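Local coordinates for protein archaemetzincin (Archaeoglobus fulgidus, PDB 4AXQ) that probably works as a zinc-dependent metalloprotease of the M54 family, with a natural substrate still unknown and a second zinc that seems to be structural, at residues Ile58-Pro63 with Gly92-Leu97. Sequence-based numbering, arbitrary orientation.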
ATOM      1  N   ILE A  58       4.915 -11.852   2.410  1.00 11.13           N
ATOM      2  CA  ILE A  58       4.629 -11.392   1.051  1.00 11.46           C
ATOM      3  C   ILE A  58       5.632 -10.319   0.639  1.00 11.14           C
ATOM      4  O   ILE A  58       6.209 -10.357  -0.449  1.00 11.82           O
ATOM      5  CB  ILE A  58       3.203 -10.827   0.924  1.00 11.82           C
ATOM      6  CG1 ILE A  58       2.179 -11.936   1.186  1.00 11.97           C
ATOM      7  CG2 ILE A  58       2.981 -10.213  -0.454  1.00 12.15           C
ATOM      8  CD1 ILE A  58       0.760 -11.425   1.387  1.00 12.18           C
ATOM      9  N   LEU A  59       5.836  -9.347   1.522  1.00 11.74           N
ATOM     10  CA  LEU A  59       6.733  -8.249   1.242  1.00 13.40           C
ATOM     11  C   LEU A  59       8.128  -8.778   0.868  1.00 13.17           C
ATOM     12  O   LEU A  59       8.759  -8.328  -0.109  1.00 13.32           O
ATOM     13  CB  LEU A  59       6.778  -7.340   2.488  1.00 15.94           C
ATOM     14  CG  LEU A  59       7.588  -6.058   2.422  1.00 17.73           C
ATOM     15  CD1 LEU A  59       7.057  -5.066   3.405  1.00 18.66           C
ATOM     16  CD2 LEU A  59       9.022  -6.363   2.733  1.00 16.50           C
ATOM     17  N   ARG A  60       8.613  -9.745   1.634  1.00 13.31           N
ATOM     18  CA  ARG A  60       9.973 -10.209   1.467  1.00 13.95           C
ATOM     19  C   ARG A  60      10.153 -11.118   0.256  1.00 13.88           C
ATOM     20  O   ARG A  60      11.278 -11.396  -0.127  1.00 15.75           O
ATOM     21  CB  ARG A  60      10.493 -10.820   2.769  1.00 16.00           C
ATOM     22  CG  ARG A  60      10.626  -9.746   3.821  1.00 17.97           C
ATOM     23  CD  ARG A  60      11.247 -10.223   5.107  1.00 20.53           C
ATOM     24  NE  ARG A  60      12.539 -10.862   4.886  1.00 22.54           N
ATOM     25  CZ  ARG A  60      13.698 -10.227   4.728  1.00 23.42           C
ATOM     26  NH1 ARG A  60      13.771  -8.902   4.759  1.00 23.27           N
ATOM     27  NH2 ARG A  60      14.803 -10.935   4.546  1.00 24.86           N
ATOM     28  N   MET A  61       9.054 -11.530  -0.371  1.00 14.12           N
ATOM     29  CA  MET A  61       9.100 -12.259  -1.640  0.50 16.26           C
ATOM     30  C   MET A  61       9.194 -11.339  -2.863  1.00 16.25           C
ATOM     31  O   MET A  61       9.431 -11.801  -3.983  1.00 19.41           O
ATOM     32  CB  MET A  61       7.854 -13.134  -1.793  0.50 21.62           C
ATOM     33  CG  MET A  61       7.739 -14.268  -0.791  0.50 33.90           C
ATOM     34  SD  MET A  61       8.730 -15.703  -1.241  0.50 24.92           S
ATOM     35  CE  MET A  61       8.285 -16.841   0.076  0.50 52.98           C
ATOM     36  N   LEU A  62       8.952 -10.043  -2.679  1.00 14.86           N
ATOM     37  CA  LEU A  62       9.029  -9.110  -3.790  1.00 14.33           C
ATOM     38  C   LEU A  62      10.484  -8.807  -4.086  1.00 15.04           C
ATOM     39  O   LEU A  62      11.318  -8.879  -3.197  1.00 14.50           O
ATOM     40  CB  LEU A  62       8.324  -7.810  -3.432  1.00 12.20           C
ATOM     41  CG  LEU A  62       6.812  -7.893  -3.222  1.00 12.79           C
ATOM     42  CD1 LEU A  62       6.321  -6.600  -2.599  1.00 14.17           C
ATOM     43  CD2 LEU A  62       6.122  -8.148  -4.532  1.00 13.17           C
ATOM     44  N   PRO A  63      10.796  -8.458  -5.341  1.00 17.07           N
ATOM     45  CA  PRO A  63      12.167  -8.017  -5.594  1.00 17.50           C
ATOM     46  C   PRO A  63      12.455  -6.685  -4.906  1.00 16.17           C
ATOM     47  O   PRO A  63      11.605  -5.798  -4.848  1.00 15.38           O
ATOM     48  CB  PRO A  63      12.213  -7.862  -7.118  1.00 19.12           C
ATOM     49  CG  PRO A  63      10.818  -7.617  -7.519  1.00 20.05           C
ATOM     50  CD  PRO A  63       9.958  -8.385  -6.549  1.00 18.51           C
ATOM     51  N   GLY A  92      13.204   1.618   2.835  1.00 13.75           N
ATOM     52  CA  GLY A  92      13.721   0.518   2.035  1.00 13.37           C
ATOM     53  C   GLY A  92      13.233   0.509   0.586  1.00 13.20           C
ATOM     54  O   GLY A  92      13.341   1.518  -0.118  1.00 13.62           O
ATOM     55  N   ALA A  93      12.713  -0.628   0.125  1.00 11.65           N
ATOM     56  CA  ALA A  93      12.314  -0.765  -1.269  1.00 11.79           C
ATOM     57  C   ALA A  93      10.919  -1.312  -1.484  1.00 10.97           C
ATOM     58  O   ALA A  93      10.365  -1.064  -2.540  1.00 11.83           O
ATOM     59  CB  ALA A  93      13.308  -1.644  -2.014  1.00 13.34           C
ATOM     60  N   ARG A  94      10.378  -2.068  -0.523  1.00 10.38           N
ATOM     61  CA  ARG A  94       9.191  -2.891  -0.749  1.00  9.44           C
ATOM     62  C   ARG A  94       8.055  -2.585   0.221  1.00  9.09           C
ATOM     63  O   ARG A  94       8.275  -2.211   1.368  1.00  9.71           O
ATOM     64  CB  ARG A  94       9.564  -4.371  -0.625  1.00 10.53           C
ATOM     65  CG  ARG A  94      10.625  -4.812  -1.616  1.00 11.90           C
ATOM     66  CD  ARG A  94      11.077  -6.222  -1.337  1.00 12.56           C
ATOM     67  NE  ARG A  94      11.932  -6.295  -0.159  1.00 13.87           N
ATOM     68  CZ  ARG A  94      12.578  -7.389   0.227  1.00 15.48           C
ATOM     69  NH1 ARG A  94      12.495  -8.503  -0.484  1.00 14.96           N
ATOM     70  NH2 ARG A  94      13.319  -7.367   1.328  1.00 18.08           N
ATOM     71  N   ALA A  95       6.834  -2.763  -0.263  1.00  8.47           N
ATOM     72  CA  ALA A  95       5.650  -2.672   0.565  1.00  8.95           C
ATOM     73  C   ALA A  95       4.582  -3.592   0.005  1.00  8.35           C
ATOM     74  O   ALA A  95       4.627  -3.997  -1.155  1.00  8.87           O
ATOM     75  CB  ALA A  95       5.127  -1.241   0.620  1.00  9.36           C
ATOM     76  N   VAL A  96       3.581  -3.829   0.834  1.00  8.20           N
ATOM     77  CA  VAL A  96       2.414  -4.592   0.434  0.59  8.46           C
ATOM     78  C   VAL A  96       1.160  -3.924   0.964  1.00  8.55           C
ATOM     79  O   VAL A  96       1.167  -3.328   2.052  1.00  9.18           O
ATOM     80  CB  VAL A  96       2.490  -6.077   0.900  0.59  9.84           C
ATOM     81  CG1 VAL A  96       2.483  -6.186   2.412  0.59  9.67           C
ATOM     82  CG2 VAL A  96       1.368  -6.910   0.306  0.59  9.57           C
ATOM     83  N   LEU A  97       0.113  -3.992   0.150  1.00  8.54           N
ATOM     84  CA  LEU A  97      -1.219  -3.515   0.483  1.00  9.29           C
ATOM     85  C   LEU A  97      -2.202  -4.658   0.240  1.00  9.01           C
ATOM     86  O   LEU A  97      -2.117  -5.330  -0.773  1.00  9.67           O
ATOM     87  CB  LEU A  97      -1.570  -2.331  -0.455  1.00 12.62           C
ATOM     88  CG  LEU A  97      -2.995  -1.858  -0.620  1.00 14.88           C
ATOM     89  CD1 LEU A  97      -3.367  -1.215   0.695  1.00 15.22           C
ATOM     90  CD2 LEU A  97      -3.097  -0.844  -1.762  1.00 15.48           C
TER
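Helix 55-61 lies over strand 94-98, with Leu-59 and Val-96 closest along the backbones, 5.7 Å from CA to CA. From the strand, Arg-94 and Val-96 point their CB atoms at the helix, and Arg-94 covers most of the ground. Its chain is bent at chi3 (-74°) and runs alongside the Leu-59 and Pro-63 carbonyls: Arg-94 CD lies 3.4 Å from Leu-59 O, and Arg-94 CG is close to Pro-63 O. The guanidinium then meets the carbonyl of Leu-62: Arg-94 NH1 gives a hydrogen bond of 3.0 Å to Leu-62 O, nearly straight and in the guanidinium plane. Leu-59 CD2 and Arg-60 CA lie over one face of the same group, while Arg-94 NH2 forms a salt bridge with Glu-89, which probably eases the approach of the Arg-60 guanidinium (Arg-60 NH1 to Arg-94 NH2, 3.8 Å). A leucine in place of Arg-94 would probably leave Leu-62 O without this donor and Glu-89 without its charged mate. Leu-59 has CG anti to the backbone N (chi1 -176°), which carries its methyls down to the strand: Leu-59 CD2 packs on Arg-94 CB at 3.9 Å and CD1 against the Ala-95 backbone. Leu-62 reaches the strand too, Leu-62 CD1 standing 3.4 Å from Ala-95 O. Farther along, Ile-58 packs against Val-96, which is modelled in two conformers; in one of them the two side chains meet through their CG2 methyls. The helix thus packs on one face of the mixed five-stranded sheet, where strand 94-98 runs between 68-72 and 86-88; on the other face Ala-95 rests on Glu-121, the probable proton acceptor, and Val-125 of helix 107-125, the helix that carries zinc ligands His-120 and His-124.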